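Local coordinates for outer membrane usher protein PapC (Escherichia coli, PDB 3L48), which helps export and assemble pilus subunits across the outer membrane as a fimbrial usher, of which this chain is the C-terminal domain, at residues V58-G62 with K63-Q67. Sequence-based numbering, arbitrary orientation.
Sequences VNWDG and KIQCQ
W60 and Q65 meet across a tight beta hairpin as a worked example of an indole stacked on the flat end of a glutamine. The Q65 side chain lies over one face of the ring: its CG sits above the six-membered ring, a CH-pi contact, while Q65 CB comes within 3.4 Å of W60 CH2. A bend at chi2 (-82°) lays the amide down over the pyrrole side, its plane only 13° from that of the indole. W60 CG stands between its own backbone N and carbonyl carbon (chi1 70°), which brings the ring back across the hairpin toward Q65. The indole also neighbours the disulfide that C66 makes with C84: in one of its two modelled positions C66 SG lies obliquely to the ring, 4.1 Å from W60 CH2.

Main-chain bonds set the register that puts these side chains opposite one another. V58 N donates to C66 O at 2.8 Å, almost straight, and Q65 N donates to V58 O at 3.0 Å. Since Q65 and C66 both face V58, the pairing is a classic beta bulge. Nearer the turn, W60 N bonds to K63 O at 3.1 Å, and K63 N returns a weak bond to W60 O, closing a two-residue turn whose D61 and G62 both have positive phi. N59 and I64 form the antiparallel non-hydrogen-bonded pair, their side chains on the face of the sheet away from V58 and C66.

With an alanine at W60 the indole face is gone, and the Q65 chain is likely to lose its flat support and be set free to turn. Chemically, the contact joins strands 55-59 and 64-69 of the Ig-like domain by backbone bonds, with dispersion and CH-pi attraction packing an aliphatic chain and an amide against one indole.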
# COMPACT_ATOMS: atom_id res chain seq x y z
N VAL A 58 3.37 4.98 -0.90
CA VAL A 58 3.34 4.96 0.55
C VAL A 58 4.11 6.15 1.07
O VAL A 58 5.30 6.32 0.77
CB VAL A 58 3.94 3.66 1.10
CG1 VAL A 58 3.87 3.64 2.62
CG2 VAL A 58 3.21 2.46 0.51
N ASN A 59 3.45 7.00 1.85
CA ASN A 59 4.04 8.26 2.27
C ASN A 59 4.30 8.34 3.77
O ASN A 59 3.47 7.93 4.58
CB ASN A 59 3.14 9.42 1.85
CG ASN A 59 2.49 9.19 0.50
OD1 ASN A 59 1.32 8.82 0.42
ND2 ASN A 59 3.25 9.41 -0.57
N TRP A 60 5.47 8.86 4.12
CA TRP A 60 5.75 9.31 5.48
C TRP A 60 6.89 10.32 5.48
O TRP A 60 7.64 10.40 4.51
CB TRP A 60 6.02 8.13 6.43
CG TRP A 60 7.31 7.40 6.23
CD1 TRP A 60 8.52 7.70 6.79
CD2 TRP A 60 7.51 6.22 5.44
NE1 TRP A 60 9.47 6.78 6.39
CE2 TRP A 60 8.87 5.87 5.57
CE3 TRP A 60 6.67 5.43 4.65
CZ2 TRP A 60 9.41 4.76 4.91
CZ3 TRP A 60 7.21 4.33 4.01
CH2 TRP A 60 8.57 4.00 4.14
N ASP A 61 7.00 11.08 6.55
CA ASP A 61 7.99 12.16 6.64
C ASP A 61 7.83 13.11 5.46
O ASP A 61 8.82 13.50 4.82
CB ASP A 61 9.41 11.59 6.70
CG ASP A 61 9.70 10.88 8.01
OD1 ASP A 61 8.90 11.03 8.96
OD2 ASP A 61 10.72 10.17 8.10
N GLY A 62 6.59 13.49 5.18
CA GLY A 62 6.27 14.44 4.14
C GLY A 62 6.85 14.09 2.78
O GLY A 62 7.29 14.98 2.04
N LYS A 63 6.84 12.81 2.44
CA LYS A 63 7.50 12.36 1.22
C LYS A 63 6.99 10.99 0.75
O LYS A 63 6.67 10.12 1.56
CB LYS A 63 9.01 12.31 1.47
CG LYS A 63 9.80 11.48 0.48
CD LYS A 63 11.29 11.63 0.74
CE LYS A 63 12.11 10.64 -0.07
NZ LYS A 63 11.80 10.71 -1.53
N ILE A 64 6.91 10.82 -0.56
CA ILE A 64 6.68 9.50 -1.13
C ILE A 64 7.94 8.68 -0.89
O ILE A 64 9.01 9.00 -1.40
CB ILE A 64 6.41 9.56 -2.65
CG1 ILE A 64 5.19 10.43 -2.94
CG2 ILE A 64 6.21 8.16 -3.21
CD1 ILE A 64 4.84 10.49 -4.41
N GLN A 65 7.81 7.61 -0.10
CA GLN A 65 8.96 6.80 0.27
C GLN A 65 9.16 5.62 -0.67
O GLN A 65 10.28 5.27 -1.04
CB GLN A 65 8.83 6.33 1.71
CG GLN A 65 8.73 7.46 2.72
CD GLN A 65 10.08 8.03 3.11
OE1 GLN A 65 10.17 9.04 3.81
NE2 GLN A 65 11.15 7.38 2.66
N CYS A 66 8.05 4.99 -1.06
CA CYS A 66 8.09 3.85 -1.97
C CYS A 66 6.75 3.62 -2.64
O CYS A 66 5.74 4.19 -2.23
CB CYS A 66 8.55 2.58 -1.23
SG CYS A 66 7.88 2.41 0.44
N GLN A 67 6.74 2.78 -3.67
CA GLN A 67 5.52 2.50 -4.41
C GLN A 67 5.29 1.00 -4.56
O GLN A 67 6.24 0.22 -4.56
CB GLN A 67 5.56 3.18 -5.78
CG GLN A 67 5.49 4.69 -5.70
CD GLN A 67 5.41 5.36 -7.06
OE1 GLN A 67 4.73 6.38 -7.21
NE2 GLN A 67 6.08 4.79 -8.05